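Non-structural protein 3 (Porcine deltacoronavirus, PDB 6LN0) carries a macro domain and a papain-like peptidase domain and probably helps to process the viral polyprotein. Local coordinates at residues L253-G265 with I299-P313. Residues are numbered along the deposited sequence; the frame is centred on the assembly and turned at random.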
loop_
_atom_site.group_PDB
_atom_site.type_symbol
_atom_site.label_atom_id
_atom_site.label_comp_id
_atom_site.label_asym_id
_atom_site.label_seq_id
_atom_site.Cartn_x
_atom_site.Cartn_y
_atom_site.Cartn_z
ATOM N N LEU A 253 12.916 -26.866 15.127
ATOM C CA LEU A 253 11.814 -26.490 14.258
ATOM C C LEU A 253 11.507 -27.687 13.375
ATOM O O LEU A 253 12.262 -27.976 12.441
ATOM C CB LEU A 253 12.153 -25.252 13.432
ATOM C CG LEU A 253 11.075 -24.756 12.466
ATOM C CD1 LEU A 253 9.978 -24.002 13.197
ATOM C CD2 LEU A 253 11.678 -23.884 11.397
ATOM N N LYS A 254 10.383 -28.357 13.666
ATOM C CA LYS A 254 9.991 -29.591 12.984
ATOM C C LYS A 254 10.027 -29.417 11.471
ATOM O O LYS A 254 9.576 -28.403 10.935
ATOM C CB LYS A 254 8.585 -30.021 13.440
ATOM C CG LYS A 254 8.052 -31.311 12.789
ATOM C CD LYS A 254 6.840 -31.912 13.544
ATOM C CE LYS A 254 7.253 -32.689 14.807
ATOM N NZ LYS A 254 6.180 -33.573 15.381
ATOM N N GLN A 255 10.587 -30.415 10.789
ATOM C CA GLN A 255 10.767 -30.344 9.342
ATOM C C GLN A 255 9.417 -30.190 8.639
ATOM O O GLN A 255 8.435 -30.860 8.979
ATOM C CB GLN A 255 11.509 -31.598 8.859
ATOM C CG GLN A 255 11.486 -31.864 7.359
ATOM C CD GLN A 255 12.170 -30.778 6.544
ATOM O OE1 GLN A 255 13.355 -30.488 6.740
ATOM N NE2 GLN A 255 11.421 -30.169 5.609
ATOM N N LYS A 256 9.368 -29.284 7.661
ATOM C CA LYS A 256 8.122 -28.935 6.985
ATOM C C LYS A 256 8.364 -27.902 5.896
ATOM O O LYS A 256 9.062 -26.910 6.130
ATOM C CB LYS A 256 7.102 -28.378 7.978
ATOM C CG LYS A 256 5.836 -27.841 7.336
ATOM C CD LYS A 256 4.711 -27.822 8.342
ATOM C CE LYS A 256 3.729 -26.719 8.044
ATOM N NZ LYS A 256 2.605 -26.699 9.033
ATOM N N ASP A 257 7.802 -28.124 4.708
ATOM C CA ASP A 257 7.753 -27.098 3.666
ATOM C C ASP A 257 9.145 -26.572 3.306
ATOM O O ASP A 257 9.326 -25.375 3.046
ATOM C CB ASP A 257 6.844 -25.939 4.082
ATOM C CG ASP A 257 5.373 -26.282 4.004
ATOM O OD1 ASP A 257 4.918 -26.691 2.912
ATOM O OD2 ASP A 257 4.666 -26.115 5.030
ATOM N N ASN A 258 10.138 -27.463 3.303
ATOM C CA ASN A 258 11.510 -27.129 2.934
ATOM C C ASN A 258 12.168 -26.174 3.911
ATOM O O ASN A 258 13.091 -25.450 3.539
ATOM C CB ASN A 258 11.594 -26.521 1.534
ATOM C CG ASN A 258 11.713 -27.552 0.469
ATOM O OD1 ASN A 258 11.489 -28.736 0.719
ATOM N ND2 ASN A 258 12.060 -27.120 -0.743
ATOM N N ASN A 259 11.713 -26.140 5.149
ATOM C CA ASN A 259 12.262 -25.202 6.113
ATOM C C ASN A 259 13.567 -25.698 6.775
ATOM O O ASN A 259 13.917 -25.184 7.844
ATOM C CB ASN A 259 11.213 -24.894 7.187
ATOM C CG ASN A 259 10.912 -26.092 8.067
ATOM O OD1 ASN A 259 11.312 -27.214 7.749
ATOM N ND2 ASN A 259 10.219 -25.862 9.183
ATOM N N CYS A 260 14.276 -26.684 6.209
ATOM C CA CYS A 260 15.414 -27.240 6.945
ATOM C C CYS A 260 16.561 -26.248 7.010
ATOM O O CYS A 260 17.262 -26.181 8.029
ATOM C CB CYS A 260 15.859 -28.582 6.333
ATOM S SG CYS A 260 16.280 -28.550 4.573
ATOM N N PHE A 261 16.733 -25.446 5.956
ATOM C CA PHE A 261 17.702 -24.354 5.995
ATOM C C PHE A 261 17.468 -23.403 7.163
ATOM O O PHE A 261 18.417 -22.753 7.615
ATOM C CB PHE A 261 17.708 -23.574 4.670
ATOM C CG PHE A 261 16.589 -22.564 4.521
ATOM C CD1 PHE A 261 15.288 -22.967 4.284
ATOM C CD2 PHE A 261 16.862 -21.209 4.571
ATOM C CE1 PHE A 261 14.266 -22.012 4.121
ATOM C CE2 PHE A 261 15.865 -20.257 4.414
ATOM C CZ PHE A 261 14.561 -20.664 4.191
ATOM N N VAL A 262 16.253 -23.340 7.696
ATOM C CA VAL A 262 16.000 -22.469 8.836
ATOM C C VAL A 262 16.347 -23.176 10.135
ATOM O O VAL A 262 17.103 -22.649 10.962
ATOM C CB VAL A 262 14.537 -21.984 8.836
ATOM C CG1 VAL A 262 14.239 -21.225 10.097
ATOM C CG2 VAL A 262 14.269 -21.140 7.620
ATOM N N SER A 263 15.795 -24.376 10.339
ATOM C CA SER A 263 16.120 -25.162 11.531
ATOM C C SER A 263 17.623 -25.388 11.667
ATOM O O SER A 263 18.165 -25.302 12.770
ATOM C CB SER A 263 15.384 -26.509 11.510
ATOM O OG SER A 263 15.508 -27.135 10.240
ATOM N N ALA A 264 18.319 -25.675 10.574
ATOM C CA ALA A 264 19.760 -25.887 10.701
ATOM C C ALA A 264 20.462 -24.603 11.165
ATOM O O ALA A 264 21.355 -24.637 12.028
ATOM C CB ALA A 264 20.341 -26.391 9.382
ATOM N N GLY A 265 20.043 -23.453 10.634
ATOM C CA GLY A 265 20.669 -22.203 11.042
ATOM C C GLY A 265 20.379 -21.854 12.489
ATOM O O GLY A 265 21.291 -21.522 13.252
ATOM N N ILE A 299 13.013 -14.675 9.518
ATOM C CA ILE A 299 14.121 -15.312 8.806
ATOM C C ILE A 299 13.821 -15.367 7.321
ATOM O O ILE A 299 14.679 -15.060 6.485
ATOM C CB ILE A 299 14.418 -16.719 9.352
ATOM C CG1 ILE A 299 14.631 -16.683 10.851
ATOM C CG2 ILE A 299 15.610 -17.310 8.635
ATOM C CD1 ILE A 299 15.985 -16.605 11.240
ATOM N N TYR A 300 12.605 -15.779 6.970
ATOM C CA TYR A 300 12.252 -15.900 5.561
ATOM C C TYR A 300 12.294 -14.555 4.852
ATOM O O TYR A 300 12.771 -14.467 3.713
ATOM C CB TYR A 300 10.864 -16.502 5.415
ATOM C CG TYR A 300 10.830 -18.014 5.325
ATOM C CD1 TYR A 300 10.886 -18.646 4.096
ATOM C CD2 TYR A 300 10.699 -18.800 6.472
ATOM C CE1 TYR A 300 10.820 -20.008 3.999
ATOM C CE2 TYR A 300 10.631 -20.156 6.385
ATOM C CZ TYR A 300 10.698 -20.765 5.141
ATOM O OH TYR A 300 10.639 -22.133 5.033
ATOM N N ALA A 301 11.785 -13.494 5.498
ATOM C CA ALA A 301 11.761 -12.179 4.849
ATOM C C ALA A 301 13.162 -11.576 4.746
ATOM O O ALA A 301 13.476 -10.885 3.772
ATOM C CB ALA A 301 10.835 -11.222 5.604
ATOM N N SER A 302 14.010 -11.807 5.750
ATOM C CA SER A 302 15.370 -11.276 5.690
ATOM C C SER A 302 16.206 -11.953 4.602
ATOM O O SER A 302 17.106 -11.316 4.043
ATOM C CB SER A 302 16.063 -11.425 7.046
ATOM O OG SER A 302 15.353 -10.735 8.061
ATOM N N THR A 303 15.946 -13.230 4.295
ATOM C CA THR A 303 16.723 -13.944 3.285
ATOM C C THR A 303 15.971 -14.083 1.967
ATOM O O THR A 303 16.441 -14.781 1.067
ATOM C CB THR A 303 17.179 -15.327 3.806
ATOM O OG1 THR A 303 16.057 -16.151 4.126
ATOM C CG2 THR A 303 17.989 -15.189 5.058
ATOM N N ASN A 304 14.824 -13.414 1.823
ATOM C CA ASN A 304 14.116 -13.325 0.547
ATOM C C ASN A 304 13.703 -14.710 0.048
ATOM O O ASN A 304 13.939 -15.087 -1.096
ATOM C CB ASN A 304 14.953 -12.587 -0.497
ATOM C CG ASN A 304 15.248 -11.170 -0.091
ATOM O OD1 ASN A 304 14.339 -10.370 0.056
ATOM N ND2 ASN A 304 16.514 -10.852 0.102
ATOM N N ARG A 305 13.068 -15.468 0.924
ATOM C CA ARG A 305 12.519 -16.760 0.565
ATOM C C ARG A 305 11.024 -16.746 0.814
ATOM O O ARG A 305 10.510 -15.917 1.566
ATOM C CB ARG A 305 13.152 -17.894 1.385
ATOM C CG ARG A 305 14.645 -17.898 1.344
ATOM C CD ARG A 305 15.131 -18.234 -0.044
ATOM N NE ARG A 305 16.579 -18.359 -0.037
ATOM C CZ ARG A 305 17.309 -18.602 -1.116
ATOM N NH1 ARG A 305 16.709 -18.740 -2.296
ATOM N NH2 ARG A 305 18.634 -18.710 -1.015
ATOM N N ARG A 306 10.335 -17.697 0.205
ATOM C CA ARG A 306 8.945 -17.953 0.524
ATOM C C ARG A 306 8.812 -19.361 1.086
ATOM O O ARG A 306 9.538 -20.276 0.696
ATOM C CB ARG A 306 8.053 -17.775 -0.701
ATOM C CG ARG A 306 8.321 -16.483 -1.473
ATOM C CD ARG A 306 8.206 -15.242 -0.574
ATOM N NE ARG A 306 6.889 -15.122 0.061
ATOM C CZ ARG A 306 5.835 -14.504 -0.480
ATOM N NH1 ARG A 306 5.931 -13.938 -1.677
ATOM N NH2 ARG A 306 4.687 -14.451 0.185
ATOM N N VAL A 307 7.881 -19.519 2.022
ATOM C CA VAL A 307 7.624 -20.825 2.608
ATOM C C VAL A 307 7.287 -21.829 1.517
ATOM O O VAL A 307 6.464 -21.563 0.631
ATOM C CB VAL A 307 6.500 -20.707 3.641
ATOM C CG1 VAL A 307 7.050 -20.122 4.917
ATOM C CG2 VAL A 307 5.410 -19.809 3.105
ATOM N N GLY A 308 7.927 -22.996 1.577
ATOM C CA GLY A 308 7.838 -23.979 0.519
ATOM C C GLY A 308 9.115 -23.999 -0.294
ATOM O O GLY A 308 9.594 -25.054 -0.719
ATOM N N GLU A 309 9.681 -22.814 -0.497
ATOM C CA GLU A 309 10.965 -22.657 -1.159
ATOM C C GLU A 309 12.076 -23.076 -0.213
ATOM O O GLU A 309 11.936 -23.010 1.017
ATOM C CB GLU A 309 11.135 -21.200 -1.577
ATOM C CG GLU A 309 12.263 -20.813 -2.481
ATOM C CD GLU A 309 12.188 -19.311 -2.756
ATOM O OE1 GLU A 309 11.231 -18.671 -2.233
ATOM O OE2 GLU A 309 13.070 -18.770 -3.472
ATOM N N MET A 310 13.181 -23.530 -0.795
ATOM C CA MET A 310 14.320 -24.010 -0.032
ATOM C C MET A 310 15.440 -22.996 -0.185
ATOM O O MET A 310 15.695 -22.510 -1.294
ATOM C CB MET A 310 14.760 -25.404 -0.500
ATOM C CG MET A 310 15.881 -26.028 0.360
ATOM S SD MET A 310 17.407 -26.136 -0.560
ATOM C CE MET A 310 18.569 -26.609 0.705
ATOM N N GLY A 311 16.069 -22.652 0.938
ATOM C CA GLY A 311 17.107 -21.631 0.962
ATOM C C GLY A 311 18.457 -22.089 1.494
ATOM O O GLY A 311 18.700 -23.289 1.672
ATOM N N CYS A 312 19.341 -21.118 1.750
ATOM C CA CYS A 312 20.741 -21.373 2.055
ATOM C C CYS A 312 20.977 -21.314 3.556
ATOM O O CYS A 312 20.741 -20.260 4.165
ATOM C CB CYS A 312 21.623 -20.349 1.365
ATOM S SG CYS A 312 23.337 -20.548 1.818
ATOM N N PRO A 313 21.481 -22.376 4.194
ATOM C CA PRO A 313 21.696 -22.291 5.644
ATOM C C PRO A 313 22.793 -21.312 6.031
ATOM O O PRO A 313 22.730 -20.770 7.136
ATOM C CB PRO A 313 22.042 -23.739 6.037
ATOM C CG PRO A 313 22.590 -24.335 4.819
ATOM C CD PRO A 313 21.874 -23.690 3.660
#
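Phe261 points the edge of its ring at Tyr300, while Gly311 and Val262 cover its two faces. The edge meets the face of Tyr300 in a T-shaped stack, Phe261 CZ lying 3.8 Å from Tyr300 CE1 and the planes standing at 85°. Over one face of Phe261 sits Gly311, whose CA is 3.7 Å from the ring centroid in a CH-pi contact; glycine suits the place because a CB there would run into the ring. The opposite face carries CG2 of Val262, which also meets Tyr300 CE2 at 4.0 Å and the CG2 branch of Ile299, so the branched valine fills the angle between the two rings. With CG of Phe261 between its own N and carbonyl carbon (chi1 80°), the ring is swung from the helix toward the 303-312 loop, where Arg305 CG packs near CZ.

Farther out, two turns meet. Asp257 and Asn258 occupy the left-handed middle positions of a type I' turn, which asparagine and aspartate tolerate well, and Gly308 takes the third place of a type II turn. Gly308 N gives Asp257 O a weak, bent bond (3.1 Å). The Asn258 and Met310 side chains cross at about a right angle, Asn258 ND2 lying 3.2 Å from Met310 CB. Asn259, at the N-cap position though its side chain makes no capping bond, places CB 3.5 Å from Tyr300 OH, while its ND2 makes a nearly straight bond (173°) to Lys254 O.

Cys260, opening helix 260-270 beside His398, occupies the position expected of the nucleophile in papain-like cysteine peptidases; the contact thus joins the start of that probable catalytic helix to the loop leading into helix 313-322.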